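PDB 3BRS: periplasmic binding protein/LacI transcriptional regulator from Clostridium phytofermentans, which probably binds a sugar in the cleft between two lobes and serves its uptake, as type I periplasmic binding proteins of sugar transporters do. Local coordinates for residues P12-D17 and E46-Y51; I69-A74 and S98-D103; K176-T181 and A206-D211. All blocks are in the same frame, centred on the assembly; numbering follows the deposited sequence.

Contact 1 of 3, residues P12-D17 and E46-Y51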
ATOM      1  N   PRO A  12      -3.072   3.684 -11.048  1.00 34.31           N
ATOM      2  CA  PRO A  12      -2.363   3.190  -9.841  1.00 31.92           C
ATOM      3  C   PRO A  12      -1.265   4.179  -9.385  1.00 32.64           C
ATOM      4  O   PRO A  12      -1.094   5.235  -9.988  1.00 34.10           O
ATOM      5  CB  PRO A  12      -1.770   1.870 -10.272  1.00 31.61           C
ATOM      6  CG  PRO A  12      -2.338   1.561 -11.692  1.00 36.56           C
ATOM      7  CD  PRO A  12      -2.769   2.899 -12.249  1.00 35.47           C
ATOM      8  N   LYS A  13      -0.584   3.915  -8.270  1.00 32.38           N
ATOM      9  CA  LYS A  13       0.495   4.803  -7.836  1.00 28.55           C
ATOM     10  C   LYS A  13       1.694   4.575  -8.728  1.00 30.07           C
ATOM     11  O   LYS A  13       2.431   5.553  -8.975  1.00 29.43           O
ATOM     12  CB  LYS A  13       0.931   4.463  -6.425  1.00 28.49           C
ATOM     13  CG  LYS A  13      -0.150   4.808  -5.363  1.00 21.27           C
ATOM     14  CD  LYS A  13       0.498   4.546  -4.022  1.00 31.84           C
ATOM     15  CE  LYS A  13      -0.376   4.963  -2.852  1.00 34.69           C
ATOM     16  NZ  LYS A  13       0.047   4.141  -1.647  1.00 39.97           N
ATOM     17  N   VAL A  14       1.897   3.302  -9.148  1.00 26.83           N
ATOM     18  CA  VAL A  14       2.838   2.878 -10.203  1.00 33.17           C
ATOM     19  C   VAL A  14       2.327   1.643 -10.951  1.00 35.45           C
ATOM     20  O   VAL A  14       1.563   0.858 -10.403  1.00 36.51           O
ATOM     21  CB  VAL A  14       4.263   2.335  -9.691  1.00 32.16           C
ATOM     22  CG1 VAL A  14       5.168   3.417  -9.110  1.00 46.65           C
ATOM     23  CG2 VAL A  14       4.047   1.212  -8.723  1.00 36.59           C
ATOM     24  N   LEU A  15       2.858   1.432 -12.151  1.00 38.26           N
ATOM     25  CA  LEU A  15       2.737   0.155 -12.858  1.00 44.12           C
ATOM     26  C   LEU A  15       4.114  -0.496 -12.891  1.00 48.20           C
ATOM     27  O   LEU A  15       4.770  -0.429 -13.891  1.00 49.59           O
ATOM     28  CB  LEU A  15       2.233   0.390 -14.299  1.00 45.06           C
ATOM     29  CG  LEU A  15       0.737   0.712 -14.472  1.00 53.47           C
ATOM     30  CD1 LEU A  15       0.581   1.775 -15.509  1.00 42.25           C
ATOM     31  CD2 LEU A  15      -0.039  -0.559 -14.836  1.00 43.09           C
ATOM     32  N   ASP A  16       4.554  -1.093 -11.791  1.00 51.86           N
ATOM     33  CA  ASP A  16       5.929  -1.529 -11.653  1.00 55.23           C
ATOM     34  C   ASP A  16       5.992  -2.943 -12.179  1.00 59.04           C
ATOM     35  O   ASP A  16       6.642  -3.182 -13.186  1.00 61.87           O
ATOM     36  CB  ASP A  16       6.406  -1.453 -10.184  1.00 56.34           C
ATOM     37  CG  ASP A  16       7.870  -1.940  -9.985  1.00 80.11           C
ATOM     38  OD1 ASP A  16       8.532  -1.594  -8.969  1.00 51.33           O
ATOM     39  OD2 ASP A  16       8.359  -2.682 -10.847  1.00 51.73           O
ATOM     40  N   ASP A  17       5.329  -3.885 -11.522  1.00 58.06           N
ATOM     41  CA  ASP A  17       5.295  -5.244 -12.049  1.00 59.67           C
ATOM     42  C   ASP A  17       6.541  -6.135 -11.821  1.00 57.76           C
ATOM     43  O   ASP A  17       6.532  -7.294 -12.159  1.00 58.21           O
ATOM     44  CB  ASP A  17       4.720  -5.275 -13.485  1.00 62.33           C
ATOM     45  CG  ASP A  17       5.698  -5.755 -14.537  1.00 85.20           C
ATOM     46  OD1 ASP A  17       6.874  -5.323 -14.552  1.00 70.22           O
ATOM     47  OD2 ASP A  17       5.248  -6.558 -15.390  1.00 70.16           O
ATOM     48  N   GLU A  46       6.102   6.753 -13.019  1.00 29.06           N
ATOM     49  CA  GLU A  46       7.128   5.742 -12.945  1.00 34.75           C
ATOM     50  C   GLU A  46       7.537   5.437 -11.561  1.00 35.37           C
ATOM     51  O   GLU A  46       8.070   4.393 -11.313  1.00 37.54           O
ATOM     52  CB  GLU A  46       8.320   6.025 -13.885  1.00 39.08           C
ATOM     53  CG  GLU A  46       7.904   5.980 -15.359  1.00 63.63           C
ATOM     54  CD  GLU A  46       9.052   6.318 -16.263  1.00 52.72           C
ATOM     55  OE1 GLU A  46       9.744   7.334 -15.981  1.00 72.31           O
ATOM     56  OE2 GLU A  46       9.267   5.577 -17.246  1.00 71.11           O
ATOM     57  N   LYS A  47       7.203   6.317 -10.634  1.00 34.96           N
ATOM     58  CA  LYS A  47       7.535   6.139  -9.214  1.00 33.55           C
ATOM     59  C   LYS A  47       6.338   6.406  -8.374  1.00 31.69           C
ATOM     60  O   LYS A  47       5.713   7.441  -8.568  1.00 30.25           O
ATOM     61  CB  LYS A  47       8.550   7.215  -8.854  1.00 34.89           C
ATOM     62  CG  LYS A  47       9.824   7.069  -9.664  1.00 33.40           C
ATOM     63  CD  LYS A  47      10.972   7.163  -8.814  1.00 46.43           C
ATOM     64  CE  LYS A  47      11.600   8.465  -8.990  1.00 47.82           C
ATOM     65  NZ  LYS A  47      12.657   8.232 -10.035  1.00 56.00           N
ATOM     66  N   GLU A  48       6.149   5.625  -7.305  1.00 31.00           N
ATOM     67  CA  GLU A  48       5.054   5.802  -6.307  1.00 30.78           C
ATOM     68  C   GLU A  48       4.851   7.169  -5.708  1.00 33.56           C
ATOM     69  O   GLU A  48       3.689   7.587  -5.324  1.00 34.12           O
ATOM     70  CB  GLU A  48       5.169   4.788  -5.189  1.00 28.79           C
ATOM     71  CG  GLU A  48       4.365   3.546  -5.477  1.00 27.91           C
ATOM     72  CD  GLU A  48       4.311   2.547  -4.307  1.00 32.57           C
ATOM     73  OE1 GLU A  48       4.349   2.973  -3.135  1.00 37.65           O
ATOM     74  OE2 GLU A  48       4.148   1.311  -4.549  1.00 39.98           O
ATOM     75  N   GLU A  49       5.962   7.844  -5.500  1.00 32.86           N
ATOM     76  CA  GLU A  49       5.899   9.111  -4.772  1.00 34.48           C
ATOM     77  C   GLU A  49       5.737  10.287  -5.682  1.00 36.75           C
ATOM     78  O   GLU A  49       5.651  11.430  -5.216  1.00 38.39           O
ATOM     79  CB  GLU A  49       7.133   9.330  -3.876  1.00 36.74           C
ATOM     80  CG  GLU A  49       8.410   9.711  -4.614  1.00 42.66           C
ATOM     81  CD  GLU A  49       9.217   8.514  -5.086  1.00 37.88           C
ATOM     82  OE1 GLU A  49      10.468   8.663  -5.086  1.00 43.07           O
ATOM     83  OE2 GLU A  49       8.641   7.429  -5.417  1.00 41.43           O
ATOM     84  N   ASP A  50       5.718  10.066  -6.998  1.00 38.67           N
ATOM     85  CA  ASP A  50       5.668  11.211  -7.902  1.00 33.41           C
ATOM     86  C   ASP A  50       4.238  11.768  -8.008  1.00 31.78           C
ATOM     87  O   ASP A  50       3.563  11.734  -9.029  1.00 32.09           O
ATOM     88  CB  ASP A  50       6.266  10.788  -9.245  1.00 31.37           C
ATOM     89  CG  ASP A  50       6.650  11.949 -10.084  1.00 31.44           C
ATOM     90  OD1 ASP A  50       6.407  13.120  -9.708  1.00 30.58           O
ATOM     91  OD2 ASP A  50       7.229  11.709 -11.175  1.00 47.30           O
ATOM     92  N   TYR A  51       3.727  12.327  -6.948  1.00 30.31           N
ATOM     93  CA  TYR A  51       2.327  12.836  -7.042  1.00 28.59           C
ATOM     94  C   TYR A  51       2.139  13.953  -8.103  1.00 30.90           C
ATOM     95  O   TYR A  51       1.001  14.182  -8.545  1.00 31.00           O
ATOM     96  CB  TYR A  51       1.721  13.234  -5.620  1.00 25.18           C
ATOM     97  CG  TYR A  51       2.200  14.586  -5.107  1.00 33.08           C
ATOM     98  CD1 TYR A  51       1.638  15.787  -5.611  1.00 32.49           C
ATOM     99  CD2 TYR A  51       3.248  14.673  -4.205  1.00 24.86           C
ATOM    100  CE1 TYR A  51       2.074  17.082  -5.206  1.00 29.33           C
ATOM    101  CE2 TYR A  51       3.729  15.988  -3.814  1.00 33.19           C
ATOM    102  CZ  TYR A  51       3.108  17.149  -4.325  1.00 29.63           C
ATOM    103  OH  TYR A  51       3.463  18.415  -3.960  1.00 39.44           O
TER
HETATM  104  O   HOH W   1       2.725   5.002  -1.773  1.00 33.24           O
HETATM  105  O   HOH W   2       2.242   7.862  -8.016  1.00 38.22           O

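Contact 2 of 3, residues I69-A74 and S98-D103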
ATOM      1  N   ILE A  69     -12.962   7.099 -13.078  1.00 29.63           N
ATOM      2  CA  ILE A  69     -11.510   7.004 -12.918  1.00 29.40           C
ATOM      3  C   ILE A  69     -11.300   6.249 -11.620  1.00 29.62           C
ATOM      4  O   ILE A  69     -11.944   6.587 -10.607  1.00 27.98           O
ATOM      5  CB  ILE A  69     -10.935   8.417 -12.777  1.00 30.51           C
ATOM      6  CG1 ILE A  69     -10.643   9.037 -14.160  1.00 34.89           C
ATOM      7  CG2 ILE A  69      -9.724   8.458 -11.773  1.00 24.66           C
ATOM      8  CD1 ILE A  69     -10.537  10.659 -14.076  1.00 27.55           C
ATOM      9  N   LEU A  70     -10.449   5.214 -11.618  1.00 30.21           N
ATOM     10  CA  LEU A  70     -10.086   4.542 -10.354  1.00 30.11           C
ATOM     11  C   LEU A  70      -8.711   5.051  -9.924  1.00 30.20           C
ATOM     12  O   LEU A  70      -7.799   5.025 -10.738  1.00 31.28           O
ATOM     13  CB  LEU A  70      -9.992   3.007 -10.509  1.00 28.68           C
ATOM     14  CG  LEU A  70     -11.255   2.348 -11.030  1.00 29.78           C
ATOM     15  CD1 LEU A  70     -11.358   2.501 -12.532  1.00 29.57           C
ATOM     16  CD2 LEU A  70     -11.073   0.943 -10.673  1.00 36.99           C
ATOM     17  N   LEU A  71      -8.507   5.425  -8.655  1.00 25.16           N
ATOM     18  CA  LEU A  71      -7.346   6.202  -8.401  1.00 23.36           C
ATOM     19  C   LEU A  71      -6.759   5.718  -7.139  1.00 26.67           C
ATOM     20  O   LEU A  71      -7.498   5.623  -6.153  1.00 29.13           O
ATOM     21  CB  LEU A  71      -7.728   7.697  -8.289  1.00 22.88           C
ATOM     22  CG  LEU A  71      -6.654   8.630  -7.748  1.00 30.98           C
ATOM     23  CD1 LEU A  71      -5.379   8.660  -8.653  1.00 29.04           C
ATOM     24  CD2 LEU A  71      -7.282  10.035  -7.567  1.00 25.35           C
ATOM     25  N   ALA A  72      -5.449   5.416  -7.154  1.00 26.30           N
ATOM     26  CA  ALA A  72      -4.713   5.125  -5.884  1.00 27.49           C
ATOM     27  C   ALA A  72      -3.936   6.409  -5.643  1.00 30.06           C
ATOM     28  O   ALA A  72      -3.109   6.790  -6.462  1.00 33.08           O
ATOM     29  CB  ALA A  72      -3.838   3.887  -5.993  1.00 19.81           C
ATOM     30  N   ALA A  73      -4.338   7.166  -4.599  1.00 29.00           N
ATOM     31  CA  ALA A  73      -3.878   8.564  -4.471  1.00 25.95           C
ATOM     32  C   ALA A  73      -2.442   8.533  -4.003  1.00 25.78           C
ATOM     33  O   ALA A  73      -2.102   8.058  -2.888  1.00 26.09           O
ATOM     34  CB  ALA A  73      -4.742   9.283  -3.470  1.00 26.83           C
ATOM     35  N   ALA A  74      -1.563   9.163  -4.751  1.00 26.94           N
ATOM     36  CA  ALA A  74      -0.142   9.190  -4.304  1.00 28.28           C
ATOM     37  C   ALA A  74       0.063   9.925  -2.966  1.00 31.56           C
ATOM     38  O   ALA A  74       0.945   9.606  -2.198  1.00 34.74           O
ATOM     39  CB  ALA A  74       0.785   9.747  -5.399  1.00 27.43           C
ATOM     40  N   SER A  98      -5.498   3.565  -1.613  1.00 30.13           N
ATOM     41  CA  SER A  98      -4.870   4.637  -0.816  1.00 30.77           C
ATOM     42  C   SER A  98      -5.666   5.874  -0.944  1.00 32.49           C
ATOM     43  O   SER A  98      -5.768   6.383  -2.052  1.00 32.47           O
ATOM     44  CB  SER A  98      -3.458   4.938  -1.260  1.00 31.07           C
ATOM     45  OG  SER A  98      -2.766   5.576  -0.179  1.00 31.07           O
ATOM     46  N   GLY A  99      -6.289   6.309   0.160  1.00 27.48           N
ATOM     47  CA  GLY A  99      -7.248   7.435   0.092  1.00 27.64           C
ATOM     48  C   GLY A  99      -6.647   8.836   0.190  1.00 28.35           C
ATOM     49  O   GLY A  99      -5.398   9.033   0.363  1.00 25.79           O
ATOM     50  N   MET A 100      -7.538   9.813   0.042  1.00 28.90           N
ATOM     51  CA  MET A 100      -7.299  11.234   0.372  1.00 30.57           C
ATOM     52  C   MET A 100      -7.979  11.674   1.745  1.00 35.73           C
ATOM     53  O   MET A 100      -8.916  11.069   2.221  1.00 34.42           O
ATOM     54  CB  MET A 100      -7.810  12.092  -0.747  1.00 31.56           C
ATOM     55  CG  MET A 100      -7.062  11.773  -2.110  1.00 25.68           C
ATOM     56  SD  MET A 100      -7.684  12.615  -3.590  1.00 26.25           S
ATOM     57  CE  MET A 100      -8.903  11.384  -3.864  1.00 32.93           C
ATOM     58  N   LYS A 101      -7.454  12.764   2.314  1.00 39.29           N
ATOM     59  CA  LYS A 101      -7.954  13.444   3.469  1.00 39.48           C
ATOM     60  C   LYS A 101      -9.258  14.064   3.094  1.00 38.36           C
ATOM     61  O   LYS A 101     -10.100  14.250   3.969  1.00 34.32           O
ATOM     62  CB  LYS A 101      -7.000  14.600   3.845  1.00 40.31           C
ATOM     63  CG  LYS A 101      -7.248  15.222   5.246  1.00 48.78           C
ATOM     64  CD  LYS A 101      -6.513  16.569   5.361  1.00 43.14           C
ATOM     65  CE  LYS A 101      -6.515  17.336   4.006  1.00 55.15           C
ATOM     66  NZ  LYS A 101      -5.803  18.686   4.090  1.00 59.38           N
ATOM     67  N   GLN A 102      -9.405  14.441   1.817  1.00 37.59           N
ATOM     68  CA  GLN A 102     -10.632  15.110   1.351  1.00 40.51           C
ATOM     69  C   GLN A 102     -11.659  14.047   0.958  1.00 44.10           C
ATOM     70  O   GLN A 102     -11.322  13.047   0.316  1.00 42.66           O
ATOM     71  CB  GLN A 102     -10.366  16.105   0.209  1.00 38.90           C
ATOM     72  CG  GLN A 102      -9.307  17.225   0.615  1.00 36.25           C
ATOM     73  CD  GLN A 102      -7.844  16.784   0.328  1.00 47.75           C
ATOM     74  OE1 GLN A 102      -7.530  15.576   0.112  1.00 28.29           O
ATOM     75  NE2 GLN A 102      -6.949  17.763   0.302  1.00 30.25           N
ATOM     76  N   ASP A 103     -12.911  14.260   1.345  1.00 45.99           N
ATOM     77  CA  ASP A 103     -13.895  13.203   1.212  1.00 48.74           C
ATOM     78  C   ASP A 103     -14.569  13.215  -0.148  1.00 47.81           C
ATOM     79  O   ASP A 103     -15.780  13.428  -0.244  1.00 48.85           O
ATOM     80  CB  ASP A 103     -14.958  13.288   2.304  1.00 52.13           C
ATOM     81  CG  ASP A 103     -15.925  12.144   2.221  1.00 85.33           C
ATOM     82  OD1 ASP A 103     -15.430  11.002   2.022  1.00 67.89           O
ATOM     83  OD2 ASP A 103     -17.155  12.393   2.308  1.00 66.82           O
TER
HETATM   84  O   HOH W   3      -2.687   8.462  -0.209  1.00 32.68           O

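Contact 3 of 3, residues K176-T181 and A206-D211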
ATOM      1  N   LYS A 176      16.853   2.110  -1.574  1.00 29.04           N
ATOM      2  CA  LYS A 176      16.794   2.927  -0.378  1.00 32.48           C
ATOM      3  C   LYS A 176      16.435   2.150   0.830  1.00 32.88           C
ATOM      4  O   LYS A 176      16.941   2.407   1.966  1.00 33.70           O
ATOM      5  CB  LYS A 176      15.834   4.147  -0.514  1.00 35.71           C
ATOM      6  CG  LYS A 176      16.496   5.381  -1.100  1.00 39.02           C
ATOM      7  CD  LYS A 176      15.476   6.488  -1.370  1.00 36.73           C
ATOM      8  CE  LYS A 176      15.359   7.375  -0.129  1.00 44.65           C
ATOM      9  NZ  LYS A 176      14.518   8.628  -0.299  1.00 47.90           N
ATOM     10  N   ALA A 177      15.506   1.218   0.629  1.00 32.65           N
ATOM     11  CA  ALA A 177      15.152   0.253   1.719  1.00 29.66           C
ATOM     12  C   ALA A 177      16.401  -0.422   2.219  1.00 26.57           C
ATOM     13  O   ALA A 177      16.616  -0.580   3.424  1.00 27.55           O
ATOM     14  CB  ALA A 177      14.201  -0.801   1.230  1.00 30.93           C
ATOM     15  N   TYR A 178      17.212  -0.870   1.308  1.00 25.85           N
ATOM     16  CA  TYR A 178      18.476  -1.597   1.675  1.00 28.60           C
ATOM     17  C   TYR A 178      19.468  -0.733   2.429  1.00 30.28           C
ATOM     18  O   TYR A 178      19.939  -1.087   3.544  1.00 30.52           O
ATOM     19  CB  TYR A 178      19.093  -2.081   0.384  1.00 28.35           C
ATOM     20  CG  TYR A 178      20.399  -2.833   0.498  1.00 29.14           C
ATOM     21  CD1 TYR A 178      21.621  -2.175   0.458  1.00 29.62           C
ATOM     22  CD2 TYR A 178      20.400  -4.224   0.580  1.00 25.55           C
ATOM     23  CE1 TYR A 178      22.834  -2.907   0.524  1.00 32.83           C
ATOM     24  CE2 TYR A 178      21.570  -4.944   0.665  1.00 28.13           C
ATOM     25  CZ  TYR A 178      22.779  -4.321   0.613  1.00 30.25           C
ATOM     26  OH  TYR A 178      23.916  -5.136   0.629  1.00 25.97           O
ATOM     27  N   ASP A 179      19.790   0.432   1.830  1.00 30.03           N
ATOM     28  CA  ASP A 179      20.596   1.493   2.498  1.00 29.36           C
ATOM     29  C   ASP A 179      20.124   1.872   3.872  1.00 29.43           C
ATOM     30  O   ASP A 179      20.906   1.935   4.776  1.00 31.65           O
ATOM     31  CB  ASP A 179      20.540   2.754   1.703  1.00 31.69           C
ATOM     32  CG  ASP A 179      21.295   2.649   0.443  1.00 49.48           C
ATOM     33  OD1 ASP A 179      21.788   1.539   0.101  1.00 39.92           O
ATOM     34  OD2 ASP A 179      21.408   3.714  -0.191  1.00 50.22           O
ATOM     35  N   GLY A 180      18.837   2.154   4.027  1.00 27.80           N
ATOM     36  CA  GLY A 180      18.290   2.638   5.346  1.00 23.83           C
ATOM     37  C   GLY A 180      18.332   1.527   6.357  1.00 25.69           C
ATOM     38  O   GLY A 180      18.513   1.763   7.540  1.00 29.74           O
ATOM     39  N   THR A 181      18.194   0.294   5.897  1.00 23.63           N
ATOM     40  CA  THR A 181      18.360  -0.872   6.774  1.00 23.19           C
ATOM     41  C   THR A 181      19.804  -1.035   7.258  1.00 29.49           C
ATOM     42  O   THR A 181      20.103  -1.285   8.463  1.00 29.86           O
ATOM     43  CB  THR A 181      17.948  -2.147   6.001  1.00 24.39           C
ATOM     44  OG1 THR A 181      16.527  -2.056   5.733  1.00 30.28           O
ATOM     45  CG2 THR A 181      18.074  -3.310   6.889  1.00 16.00           C
ATOM     46  N   ALA A 206      15.252  -7.356   3.923  1.00 21.57           N
ATOM     47  CA  ALA A 206      15.688  -8.778   4.047  1.00 25.00           C
ATOM     48  C   ALA A 206      17.023  -8.931   3.348  1.00 31.30           C
ATOM     49  O   ALA A 206      17.855  -9.627   3.842  1.00 32.72           O
ATOM     50  CB  ALA A 206      14.684  -9.672   3.393  1.00 23.60           C
ATOM     51  N   ARG A 207      17.247  -8.294   2.187  1.00 33.35           N
ATOM     52  CA  ARG A 207      18.590  -8.409   1.554  1.00 35.47           C
ATOM     53  C   ARG A 207      19.751  -7.897   2.408  1.00 35.58           C
ATOM     54  O   ARG A 207      20.797  -8.552   2.546  1.00 33.84           O
ATOM     55  CB  ARG A 207      18.643  -7.680   0.229  1.00 36.26           C
ATOM     56  CG  ARG A 207      17.593  -8.185  -0.647  1.00 47.63           C
ATOM     57  CD  ARG A 207      17.998  -8.028  -2.044  1.00 58.19           C
ATOM     58  NE  ARG A 207      17.569  -6.768  -2.607  1.00 44.02           N
ATOM     59  CZ  ARG A 207      16.634  -6.661  -3.547  1.00 62.50           C
ATOM     60  NH1 ARG A 207      16.338  -5.476  -4.038  1.00 34.18           N
ATOM     61  NH2 ARG A 207      16.013  -7.739  -4.008  1.00 40.86           N
ATOM     62  N   ALA A 208      19.549  -6.704   2.946  1.00 34.29           N
ATOM     63  CA  ALA A 208      20.514  -6.026   3.765  1.00 35.42           C
ATOM     64  C   ALA A 208      20.821  -6.873   4.983  1.00 34.20           C
ATOM     65  O   ALA A 208      21.990  -7.129   5.281  1.00 34.67           O
ATOM     66  CB  ALA A 208      19.981  -4.637   4.174  1.00 33.88           C
ATOM     67  N   ILE A 209      19.796  -7.380   5.626  1.00 32.19           N
ATOM     68  CA  ILE A 209      19.978  -8.265   6.803  1.00 35.05           C
ATOM     69  C   ILE A 209      20.763  -9.521   6.384  1.00 37.57           C
ATOM     70  O   ILE A 209      21.522 -10.076   7.156  1.00 40.00           O
ATOM     71  CB  ILE A 209      18.570  -8.674   7.422  1.00 35.75           C
ATOM     72  CG1 ILE A 209      17.966  -7.603   8.330  1.00 33.27           C
ATOM     73  CG2 ILE A 209      18.602  -9.998   8.207  1.00 23.40           C
ATOM     74  CD1 ILE A 209      16.433  -7.801   8.526  1.00 33.22           C
ATOM     75  N   LYS A 210      20.580  -9.957   5.150  1.00 37.33           N
ATOM     76  CA  LYS A 210      21.270 -11.159   4.612  1.00 38.46           C
ATOM     77  C   LYS A 210      22.761 -10.863   4.376  1.00 37.76           C
ATOM     78  O   LYS A 210      23.654 -11.655   4.740  1.00 34.39           O
ATOM     79  CB  LYS A 210      20.653 -11.512   3.250  1.00 40.59           C
ATOM     80  CG  LYS A 210      20.762 -13.018   2.903  1.00 60.13           C
ATOM     81  CD  LYS A 210      21.119 -13.219   1.433  1.00 43.38           C
ATOM     82  CE  LYS A 210      20.940 -14.694   0.992  1.00 61.62           C
ATOM     83  NZ  LYS A 210      21.337 -15.693   2.046  1.00 54.30           N
ATOM     84  N   ASP A 211      23.019  -9.664   3.800  1.00 36.85           N
ATOM     85  CA  ASP A 211      24.361  -9.233   3.409  1.00 33.98           C
ATOM     86  C   ASP A 211      25.185  -8.878   4.606  1.00 34.96           C
ATOM     87  O   ASP A 211      26.432  -8.806   4.529  1.00 36.37           O
ATOM     88  CB  ASP A 211      24.312  -8.028   2.464  1.00 30.18           C
ATOM     89  CG  ASP A 211      23.827  -8.396   1.026  1.00 49.49           C
ATOM     90  OD1 ASP A 211      23.640  -7.434   0.261  1.00 22.75           O
ATOM     91  OD2 ASP A 211      23.646  -9.612   0.648  1.00 32.19           O
TER

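Contact 1 of 3, residues P12-D17 and E46-Y51
K13 and E48 carry opposite charges yet reach each other through water: NZ and OE1 stand 4.7 Å apart, and one water between them accepts from K13 NZ (2.8 Å) and donates to E48 OE1 (2.9 Å). A second water donates to K13 O and, more weakly, to E48 O (3.1 Å), so side chains and backbones are both linked by water. The direct touch is van der Waals packing. K13 CB lies against E48 CG at 3.7 Å, and V14 comes over the K47-E48 peptide with CG1, which also meets E48 CG at 3.7 Å. Its first torsion of -71° sets CG1 beside its own backbone N and leaves CG2 on the flank of the E48 chain, 4.0 Å from CG. Extended beyond CG (chi2 -173°), E48 holds its carboxylate between several donors: S172 OG and the water at OE1, W22 NE1 at OE2. The loop makes a type I turn from K47 to D50, and D50 takes the N-cap position of helix 51-63. Both loops leave C-terminal ends of neighbouring parallel strands, 7-11 and 39-42, and lead into helices 20-36 and 51-63; W22 of the former and Y200 of helix 199-211 pack against the contact.

Contact 2 of 3, residues I69-A74 and S98-D103
A73 and S98 meet through their backbones: A73 N donates to S98 O at 3.0 Å, with 159° at the hydrogen. Beside this bond the methyl of A73 rests on M100 CG at 3.7 Å. M100 itself is bent at its last torsion, and its CE comes to 4.3 Å from L71 CD2, extending the apolar patch towards the strand. On the polar flank one water ties three groups together, donating to A73 O (2.8 Å) and G99 O (2.8 Å) while accepting from S98 OG (2.9 Å); it thus bridges segments 69-74 and 98-103 where they do not bond directly. A second shell fixes the pieces. Q54 brackets A73 with its amide, NE2 to A72 O and OE1 to A74 N, while S98 OG also has a weak bond with T145 N. Y80 and A83 of helix 80-83 pack on M100. The contact therefore joins the end of strand 68-71, flanked in the parallel sheet by strands 7-11 and 92-96, to the loop that leaves strand 92-96, with helices 51-63 and 80-83 packed alongside.

Contact 3 of 3, residues K176-T181 and A206-D211
Y178 extends from its helix towards the next one. With CG anti to the backbone N (chi1 179°), the ring reaches across so that CD2 lies 3.6 Å from A208 CB, while R207 CB lies at the ring edge, in its plane, 3.9 Å from CD2. Further out, the phenol meets the carboxylate of D211. The two side chains cross at about a right angle, their planes 72° apart, and OD1 stands at the ring edge, near its plane. Y178 OH is placed to donate to D211 OD1, but at the modelled 2.3 Å the bond is doubtful in detail; both residues lie towards the surface. The backbones beneath are close, Y178 and A208 having CA atoms 5.3 Å apart, and the short helix axes approach to 8.4 Å at a crossing angle of -47°. These are successive helices of the second lobe's Rossmann-like β-α-β topology: helix 174-187 links strand 164-169 to strand 191-196, and helix 199-211 links strand 191-196 to strand 219-224. One turn after Y178, T181 faces A208 in the interior, with CG2 3.6 Å from A208 CB. Its hydroxyl is turned the other way, back along its own helix, where OG1 donates to A177 O at 2.7 Å. That carbonyl also accepts from T181 N, the two donors arriving on opposite faces of its plane, so T181 presents its methyl to the neighbour with its hydroxyl already engaged. On the sheet side of A208, I209 packs on L185 of the first helix and on L220 of strand 219-224.

The three contacts follow one another along the chain without overlap. Contacts 1 and 2 belong to the first lobe, at the C-terminal ends of parallel strands 39-42, 7-11, 68-71 and 92-96; their centres are 14 Å apart and they touch, K13 CE lying 3.5 Å from S98 CB. Contact 3 belongs to the second lobe's helical layer, its centre 21 Å from that of contact 1 and 30 Å from that of contact 2. Nearest atoms are about 6 Å and 14 Å away, respectively. Helix 199-211 connects the regions: it supplies 206-211, and its Y200 packs on V14 and E48. This is consistent with contact 1 bordering the cleft between the lobes, where relatives bind their sugar.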